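Local coordinates for molinate hydrolase (Gulosibacter molinativorax, PDB 4UB9), which probably hydrolyses the thiocarbamate herbicide molinate, as a zinc-containing member of the amidohydrolase family, at residues 369-377 with 393-404; 443-451 with 463-471. All blocks are in the same frame, centred on the assembly; numbering follows the deposited sequence.

Interaction 1 (369-377 with 393-404); sequences VLGTDAGCT and RPWTLGEDHFVW
Thr372 turns OG1 in between its backbone N and carbonyl carbon (chi1 58°), and Asp400 sets its carboxylate in the same way (chi1 56°), which brings the two groups together at about a right angle. The hydroxyl donates to Asp400 OD2 on the anti side of the carboxylate, with 2.5 Å between Thr372 OG1 and Asp400 OD2. The same Thr372 OG1 accepts from Ala374 N, closing an ST turn, while Asp400 OD1 takes the N-H of Gly398 and so ties the first turn of helix 400-410 to the loop before it. Ala374 CB rests against this carboxylate, 3.3 Å from Asp400 OD2. Beyond it the chains form a single bridge: Gly375 N gives a bond to Trp395 O and Gly375 O receives Leu397 N, both 3.1 Å long. Leu397 CB lies over this glycine, 3.3 Å from Gly375 O.

The loop follows strand 368-370, at the C-terminal end of the TIM barrel strands, where amidohydrolases carry their metal site; the side chain of Asp373 comes within about 5 Å of the bound zinc ion, and Asn97 holds its OD1. On the strand itself, Leu370 CG sits over one face of the Trp404 indole, 3.8 Å from the centroid of the five-membered ring, a CH-pi contact. Leu370 CD1 continues over the ring system to 3.6 Å from Trp404 CE3, and the indole NE1 bonds to Val328 O. Trp395 presents its ring edge to the loop, with CD1 3.2 Å from Thr372 O.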
loop_
_atom_site.group_PDB
_atom_site.type_symbol
_atom_site.label_atom_id
_atom_site.label_comp_id
_atom_site.label_asym_id
_atom_site.label_seq_id
_atom_site.Cartn_x
_atom_site.Cartn_y
_atom_site.Cartn_z
ATOM N N VAL A 369 7.156 36.258 13.516
ATOM C CA VAL A 369 7.319 36.468 12.084
ATOM C C VAL A 369 6.278 35.731 11.249
ATOM O O VAL A 369 5.921 34.582 11.503
ATOM C CB VAL A 369 8.684 35.984 11.637
ATOM C CG1 VAL A 369 8.774 35.887 10.105
ATOM C CG2 VAL A 369 9.742 36.941 12.169
ATOM N N LEU A 370 5.746 36.434 10.251
ATOM C CA LEU A 370 4.778 35.833 9.357
ATOM C C LEU A 370 5.484 34.876 8.403
ATOM O O LEU A 370 6.450 35.244 7.715
ATOM C CB LEU A 370 4.013 36.900 8.556
ATOM C CG LEU A 370 2.888 36.416 7.619
ATOM C CD1 LEU A 370 1.867 37.530 7.448
ATOM C CD2 LEU A 370 3.395 35.999 6.233
ATOM N N GLY A 371 4.918 33.683 8.297
ATOM C CA GLY A 371 5.336 32.690 7.297
ATOM C C GLY A 371 4.313 31.594 7.186
ATOM O O GLY A 371 3.603 31.320 8.132
ATOM N N THR A 372 4.230 30.972 6.011
ATOM C CA THR A 372 3.083 30.088 5.709
ATOM C C THR A 372 3.324 28.729 5.067
ATOM O O THR A 372 2.421 27.918 5.017
ATOM C CB THR A 372 2.143 30.806 4.724
ATOM O OG1 THR A 372 2.886 31.140 3.547
ATOM C CG2 THR A 372 1.568 32.082 5.366
ATOM N N ASP A 373 4.511 28.514 4.534
ATOM C CA ASP A 373 4.838 27.309 3.777
ATOM C C ASP A 373 4.087 27.325 2.473
ATOM O O ASP A 373 3.979 26.313 1.809
ATOM C CB ASP A 373 4.535 25.998 4.569
ATOM C CG ASP A 373 5.753 25.445 5.389
ATOM O OD1 ASP A 373 6.928 25.705 5.022
ATOM O OD2 ASP A 373 5.521 24.746 6.416
ATOM N N ALA A 374 3.537 28.472 2.103
ATOM C CA ALA A 374 2.598 28.494 0.978
ATOM C C ALA A 374 3.267 28.371 -0.350
ATOM O O ALA A 374 4.435 28.758 -0.533
ATOM C CB ALA A 374 1.745 29.738 1.011
ATOM N N GLY A 375 2.512 27.845 -1.289
ATOM C CA GLY A 375 2.993 27.645 -2.666
ATOM C C GLY A 375 1.891 27.868 -3.669
ATOM O O GLY A 375 0.733 27.963 -3.333
ATOM N N CYS A 376 2.274 27.971 -4.921
ATOM C CA CYS A 376 1.309 28.109 -5.999
ATOM C C CYS A 376 0.882 26.714 -6.441
ATOM O O CYS A 376 1.505 26.044 -7.277
ATOM C CB CYS A 376 1.877 28.946 -7.134
ATOM S SG CYS A 376 0.768 28.960 -8.554
ATOM N N THR A 377 -0.223 26.288 -5.868
ATOM C CA THR A 377 -0.697 24.922 -5.989
ATOM C C THR A 377 -1.297 24.615 -7.349
ATOM O O THR A 377 -2.025 25.405 -7.927
ATOM C CB THR A 377 -1.754 24.621 -4.905
ATOM O OG1 THR A 377 -1.219 25.036 -3.649
ATOM C CG2 THR A 377 -2.077 23.118 -4.831
ATOM N N ARG A 393 -7.564 28.461 3.321
ATOM C CA ARG A 393 -6.499 27.494 3.226
ATOM C C ARG A 393 -5.194 28.221 3.532
ATOM O O ARG A 393 -4.893 29.235 2.923
ATOM C CB ARG A 393 -6.427 26.889 1.835
ATOM C CG ARG A 393 -5.524 25.674 1.804
ATOM C CD ARG A 393 -5.638 24.804 0.557
ATOM N NE ARG A 393 -4.623 25.223 -0.394
ATOM C CZ ARG A 393 -3.538 24.551 -0.698
ATOM N NH1 ARG A 393 -3.301 23.359 -0.189
ATOM N NH2 ARG A 393 -2.697 25.100 -1.533
ATOM N N PRO A 394 -4.377 27.675 4.424
ATOM C CA PRO A 394 -3.168 28.420 4.802
ATOM C C PRO A 394 -2.045 28.414 3.781
ATOM O O PRO A 394 -1.167 29.274 3.848
ATOM C CB PRO A 394 -2.738 27.757 6.124
ATOM C CG PRO A 394 -3.397 26.434 6.135
ATOM C CD PRO A 394 -4.629 26.532 5.304
ATOM N N TRP A 395 -2.127 27.498 2.826
ATOM C CA TRP A 395 -1.014 27.203 1.881
ATOM C C TRP A 395 -1.206 27.701 0.436
ATOM O O TRP A 395 -0.427 27.400 -0.457
ATOM C CB TRP A 395 -0.776 25.722 1.857
ATOM C CG TRP A 395 -0.546 25.179 3.231
ATOM C CD1 TRP A 395 0.424 25.542 4.081
ATOM C CD2 TRP A 395 -1.311 24.198 3.900
ATOM N NE1 TRP A 395 0.346 24.829 5.249
ATOM C CE2 TRP A 395 -0.740 24.011 5.170
ATOM C CE3 TRP A 395 -2.455 23.467 3.568
ATOM C CZ2 TRP A 395 -1.233 23.082 6.102
ATOM C CZ3 TRP A 395 -2.976 22.554 4.522
ATOM C CH2 TRP A 395 -2.344 22.363 5.757
ATOM N N THR A 396 -2.187 28.581 0.265
ATOM C CA THR A 396 -2.513 29.144 -1.032
ATOM C C THR A 396 -1.780 30.476 -1.244
ATOM O O THR A 396 -2.174 31.505 -0.744
ATOM C CB THR A 396 -4.025 29.342 -1.179
ATOM O OG1 THR A 396 -4.701 28.099 -0.927
ATOM C CG2 THR A 396 -4.366 29.830 -2.567
ATOM N N LEU A 397 -0.670 30.396 -1.941
ATOM C CA LEU A 397 0.186 31.540 -2.144
ATOM C C LEU A 397 -0.599 32.704 -2.773
ATOM O O LEU A 397 -1.342 32.497 -3.709
ATOM C CB LEU A 397 1.353 31.183 -3.069
ATOM C CG LEU A 397 2.431 32.252 -3.215
ATOM C CD1 LEU A 397 3.126 32.543 -1.900
ATOM C CD2 LEU A 397 3.439 31.816 -4.261
ATOM N N GLY A 398 -0.359 33.909 -2.274
ATOM C CA GLY A 398 -0.989 35.127 -2.815
ATOM C C GLY A 398 -2.051 35.661 -1.894
ATOM O O GLY A 398 -2.404 36.816 -1.974
ATOM N N GLU A 399 -2.612 34.767 -1.094
ATOM C CA GLU A 399 -3.600 35.080 -0.051
ATOM C C GLU A 399 -3.268 34.532 1.337
ATOM O O GLU A 399 -3.908 34.896 2.319
ATOM C CB GLU A 399 -4.936 34.450 -0.419
ATOM C CG GLU A 399 -5.556 35.046 -1.669
ATOM C CD GLU A 399 -6.980 34.565 -1.910
ATOM O OE1 GLU A 399 -7.757 34.418 -0.952
ATOM O OE2 GLU A 399 -7.324 34.375 -3.078
ATOM N N ASP A 400 -2.273 33.664 1.385
ATOM C CA ASP A 400 -1.829 33.015 2.601
ATOM C C ASP A 400 -1.425 34.013 3.725
ATOM O O ASP A 400 -1.705 33.778 4.884
ATOM C CB ASP A 400 -0.642 32.136 2.282
ATOM C CG ASP A 400 0.526 32.927 1.605
ATOM O OD1 ASP A 400 0.311 33.619 0.570
ATOM O OD2 ASP A 400 1.670 32.852 2.120
ATOM N N HIS A 401 -0.782 35.107 3.346
ATOM C CA HIS A 401 -0.424 36.153 4.290
ATOM C C HIS A 401 -1.654 36.856 4.914
ATOM O O HIS A 401 -1.658 37.139 6.130
ATOM C CB HIS A 401 0.568 37.154 3.708
ATOM C CG HIS A 401 0.083 37.873 2.495
ATOM N ND1 HIS A 401 -0.470 37.232 1.412
ATOM C CD2 HIS A 401 0.183 39.173 2.137
ATOM C CE1 HIS A 401 -0.750 38.112 0.467
ATOM N NE2 HIS A 401 -0.363 39.299 0.880
ATOM N N PHE A 402 -2.679 37.137 4.101
ATOM C CA PHE A 402 -3.933 37.719 4.608
ATOM C C PHE A 402 -4.586 36.790 5.612
ATOM O O PHE A 402 -4.943 37.163 6.702
ATOM C CB PHE A 402 -4.946 37.998 3.500
ATOM C CG PHE A 402 -4.446 38.902 2.389
ATOM C CD1 PHE A 402 -3.771 40.087 2.650
ATOM C CD2 PHE A 402 -4.684 38.565 1.056
ATOM C CE1 PHE A 402 -3.300 40.884 1.616
ATOM C CE2 PHE A 402 -4.240 39.389 0.022
ATOM C CZ PHE A 402 -3.532 40.539 0.302
ATOM N N VAL A 403 -4.607 35.527 5.280
ATOM C CA VAL A 403 -5.165 34.522 6.172
ATOM C C VAL A 403 -4.390 34.405 7.484
ATOM O O VAL A 403 -4.968 34.183 8.571
ATOM C CB VAL A 403 -5.221 33.142 5.476
ATOM C CG1 VAL A 403 -5.714 32.047 6.428
ATOM C CG2 VAL A 403 -6.146 33.226 4.263
ATOM N N TRP A 404 -3.077 34.488 7.387
ATOM C CA TRP A 404 -2.192 34.388 8.584
ATOM C C TRP A 404 -2.532 35.492 9.597
ATOM O O TRP A 404 -2.773 35.246 10.772
ATOM C CB TRP A 404 -0.718 34.521 8.145
ATOM C CG TRP A 404 0.309 34.249 9.210
ATOM C CD1 TRP A 404 1.020 33.105 9.377
ATOM C CD2 TRP A 404 0.763 35.153 10.208
ATOM N NE1 TRP A 404 1.904 33.245 10.417
ATOM C CE2 TRP A 404 1.757 34.492 10.948
ATOM C CE3 TRP A 404 0.429 36.472 10.543
ATOM C CZ2 TRP A 404 2.412 35.088 12.009
ATOM C CZ3 TRP A 404 1.087 37.071 11.585
ATOM C CH2 TRP A 404 2.075 36.380 12.314
#

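Interaction 2 (443-451 with 463-471); sequences KLGDVVVLD and TLSHVVKEG
Strands 447-450 and 464-469 run antiparallel, their axes 4.6 Å apart at 163°, with Val447-Val468 and Val449-His466 as hydrogen-bonded pairs. On the face carrying Val449, its CB packs 3.9 Å from His466 CB as the two side chains lie side by side, and Val449 CB also meets the edge of the imidazole, whose ND1 is held by Glu473. On the other face Leu464 CD2 touches both Val448 CB, 3.8 Å away, and Leu450 CD2, at 3.7 Å, crossing each side chain at a slant. A classic beta bulge displaces the register here: Ser465 and His466 both face Val449, whose O takes a nearly straight bond from Ser465 N (2.8 Å) and a weak one from His466 N. Strand 447-450 also pairs antiparallel with strand 88-95, so it lies between 88-95 and 464-469 in a mixed sheet, away from the zinc site.

Asp446 swings CG away from its own carbonyl carbon (chi1 -64°), which lets OD1 reach Glu470 N at 2.8 Å. Beside this bond, Gly471 N donates to Gly445 O. Arg167 binds Asp446 OD2 and also Glu470 OE2, bridging the two acids. With an alanine at position 446, Glu470 N would probably lose its side-chain acceptor and Arg167 one of the carboxylates it bridges.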
loop_
_atom_site.group_PDB
_atom_site.type_symbol
_atom_site.label_atom_id
_atom_site.label_comp_id
_atom_site.label_asym_id
_atom_site.label_seq_id
_atom_site.Cartn_x
_atom_site.Cartn_y
_atom_site.Cartn_z
ATOM N N LYS A 443 15.706 53.392 2.505
ATOM C CA LYS A 443 15.271 52.024 2.179
ATOM C C LYS A 443 14.677 51.891 0.781
ATOM O O LYS A 443 14.351 52.881 0.139
ATOM C CB LYS A 443 14.276 51.511 3.224
ATOM C CG LYS A 443 14.901 51.366 4.608
ATOM C CD LYS A 443 14.010 50.590 5.567
ATOM C CE LYS A 443 14.556 50.700 6.966
ATOM N NZ LYS A 443 13.969 49.685 7.875
ATOM N N LEU A 444 14.536 50.660 0.317
ATOM C CA LEU A 444 13.947 50.406 -1.006
ATOM C C LEU A 444 12.504 50.883 -1.100
ATOM O O LEU A 444 11.755 50.841 -0.134
ATOM C CB LEU A 444 14.012 48.934 -1.356
ATOM C CG LEU A 444 15.419 48.399 -1.654
ATOM C CD1 LEU A 444 15.465 46.905 -1.444
ATOM C CD2 LEU A 444 15.874 48.737 -3.072
ATOM N N GLY A 445 12.123 51.313 -2.290
ATOM C CA GLY A 445 10.794 51.900 -2.559
ATOM C C GLY A 445 9.656 50.940 -2.828
ATOM O O GLY A 445 9.000 50.966 -3.885
ATOM N N ASP A 446 9.427 50.091 -1.852
ATOM C CA ASP A 446 8.398 49.082 -1.932
ATOM C C ASP A 446 7.235 49.531 -1.109
ATOM O O ASP A 446 7.337 49.684 0.118
ATOM C CB ASP A 446 8.910 47.731 -1.398
ATOM C CG ASP A 446 10.060 47.127 -2.240
ATOM O OD1 ASP A 446 10.361 47.639 -3.341
ATOM O OD2 ASP A 446 10.677 46.131 -1.770
ATOM N N VAL A 447 6.079 49.667 -1.735
ATOM C CA VAL A 447 4.919 50.232 -1.036
ATOM C C VAL A 447 3.665 49.621 -1.562
ATOM O O VAL A 447 3.561 49.312 -2.750
ATOM C CB VAL A 447 4.815 51.742 -1.305
ATOM C CG1 VAL A 447 3.589 52.338 -0.680
ATOM C CG2 VAL A 447 6.053 52.455 -0.794
ATOM N N VAL A 448 2.718 49.402 -0.665
ATOM C CA VAL A 448 1.382 49.081 -1.078
ATOM C C VAL A 448 0.381 50.095 -0.532
ATOM O O VAL A 448 0.611 50.705 0.521
ATOM C CB VAL A 448 0.945 47.675 -0.681
ATOM C CG1 VAL A 448 1.946 46.693 -1.217
ATOM C CG2 VAL A 448 0.773 47.519 0.808
ATOM N N VAL A 449 -0.739 50.231 -1.238
ATOM C CA VAL A 449 -1.783 51.164 -0.868
ATOM C C VAL A 449 -3.079 50.412 -0.749
ATOM O O VAL A 449 -3.483 49.731 -1.694
ATOM C CB VAL A 449 -1.931 52.275 -1.927
ATOM C CG1 VAL A 449 -3.039 53.240 -1.536
ATOM C CG2 VAL A 449 -0.618 53.033 -2.107
ATOM N N LEU A 450 -3.730 50.546 0.404
ATOM C CA LEU A 450 -5.024 49.934 0.669
ATOM C C LEU A 450 -6.148 50.961 0.724
ATOM O O LEU A 450 -5.949 52.095 1.129
ATOM C CB LEU A 450 -5.011 49.230 2.005
ATOM C CG LEU A 450 -3.855 48.292 2.308
ATOM C CD1 LEU A 450 -3.994 47.768 3.722
ATOM C CD2 LEU A 450 -3.858 47.138 1.335
ATOM N N ASP A 451 -7.348 50.517 0.377
ATOM C CA ASP A 451 -8.543 51.384 0.371
ATOM C C ASP A 451 -9.249 51.467 1.686
ATOM O O ASP A 451 -10.035 52.358 1.903
ATOM C CB ASP A 451 -9.577 50.854 -0.609
ATOM C CG ASP A 451 -9.188 51.095 -2.020
ATOM O OD1 ASP A 451 -8.256 51.886 -2.242
ATOM O OD2 ASP A 451 -9.774 50.455 -2.913
ATOM N N THR A 463 -7.643 44.873 0.718
ATOM C CA THR A 463 -8.246 45.957 -0.101
ATOM C C THR A 463 -7.184 46.703 -0.902
ATOM O O THR A 463 -7.222 47.931 -1.015
ATOM C CB THR A 463 -9.071 46.954 0.742
ATOM O OG1 THR A 463 -8.191 47.654 1.635
ATOM C CG2 THR A 463 -10.134 46.237 1.535
ATOM N N LEU A 464 -6.292 45.943 -1.532
ATOM C CA LEU A 464 -5.190 46.533 -2.319
ATOM C C LEU A 464 -5.634 47.346 -3.521
ATOM O O LEU A 464 -6.346 46.849 -4.340
ATOM C CB LEU A 464 -4.283 45.452 -2.877
ATOM C CG LEU A 464 -3.292 44.816 -1.920
ATOM C CD1 LEU A 464 -2.742 43.546 -2.563
ATOM C CD2 LEU A 464 -2.176 45.797 -1.619
ATOM N N SER A 465 -5.152 48.574 -3.610
ATOM C CA SER A 465 -5.398 49.473 -4.745
ATOM C C SER A 465 -4.203 49.643 -5.594
ATOM O O SER A 465 -4.325 49.803 -6.782
ATOM C CB SER A 465 -5.694 50.906 -4.279
ATOM O OG SER A 465 -6.915 50.966 -3.617
ATOM N N HIS A 466 -3.032 49.686 -4.965
ATOM C CA HIS A 466 -1.780 49.921 -5.682
ATOM C C HIS A 466 -0.663 49.097 -5.100
ATOM O O HIS A 466 -0.577 48.892 -3.887
ATOM C CB HIS A 466 -1.383 51.391 -5.656
ATOM C CG HIS A 466 -2.418 52.290 -6.246
ATOM N ND1 HIS A 466 -2.399 52.674 -7.571
ATOM C CD2 HIS A 466 -3.542 52.828 -5.712
ATOM C CE1 HIS A 466 -3.459 53.425 -7.820
ATOM N NE2 HIS A 466 -4.171 53.523 -6.712
ATOM N N VAL A 467 0.243 48.688 -5.985
ATOM C CA VAL A 467 1.435 47.942 -5.586
ATOM C C VAL A 467 2.633 48.540 -6.279
ATOM O O VAL A 467 2.651 48.670 -7.490
ATOM C CB VAL A 467 1.338 46.443 -5.938
ATOM C CG1 VAL A 467 2.627 45.733 -5.562
ATOM C CG2 VAL A 467 0.155 45.776 -5.236
ATOM N N VAL A 468 3.652 48.845 -5.499
ATOM C CA VAL A 468 4.842 49.492 -6.006
ATOM C C VAL A 468 6.084 48.752 -5.524
ATOM O O VAL A 468 6.237 48.458 -4.322
ATOM C CB VAL A 468 4.948 50.933 -5.505
ATOM C CG1 VAL A 468 6.253 51.589 -5.977
ATOM C CG2 VAL A 468 3.759 51.735 -5.985
ATOM N N LYS A 469 7.007 48.554 -6.446
ATOM C CA LYS A 469 8.255 47.869 -6.166
ATOM C C LYS A 469 9.434 48.654 -6.689
ATOM O O LYS A 469 9.547 48.884 -7.875
ATOM C CB LYS A 469 8.268 46.492 -6.811
ATOM C CG LYS A 469 9.423 45.627 -6.310
ATOM C CD LYS A 469 9.686 44.422 -7.193
ATOM C CE LYS A 469 10.892 43.683 -6.646
ATOM N NZ LYS A 469 11.429 42.725 -7.629
ATOM N N GLU A 470 10.313 49.061 -5.781
ATOM C CA GLU A 470 11.432 49.941 -6.116
ATOM C C GLU A 470 10.946 51.134 -6.963
ATOM O O GLU A 470 11.460 51.447 -8.030
ATOM C CB GLU A 470 12.524 49.167 -6.802
ATOM C CG GLU A 470 13.270 48.308 -5.810
ATOM C CD GLU A 470 14.426 47.524 -6.416
ATOM O OE1 GLU A 470 15.199 48.084 -7.204
ATOM O OE2 GLU A 470 14.595 46.361 -6.036
ATOM N N GLY A 471 9.901 51.774 -6.457
ATOM C CA GLY A 471 9.329 52.969 -7.091
ATOM C C GLY A 471 8.624 52.778 -8.423
ATOM O O GLY A 471 8.268 53.744 -9.100
#

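Along the chain the two contacts come in series, 369-377 with 393-404 closing before 443-451 with 463-471 opens, and their centres lie 19 Å apart within the same amidohydrolase domain. Interaction 1 is buried beside the zinc site, its centre about 7 Å from the centre of the chain, whereas interaction 2 is an antiparallel strand pair away from it. Strand 88-95 connects them: its Asn95 and Leu93 touch residues of interaction 1, while its Leu90 packs on Val448 and Leu450 of interaction 2. They also meet directly, Phe402 CZ of helix 400-410 lying 4.2 Å from Leu464 CD1. The helix that follows the loop near the zinc thus touches the strand pair.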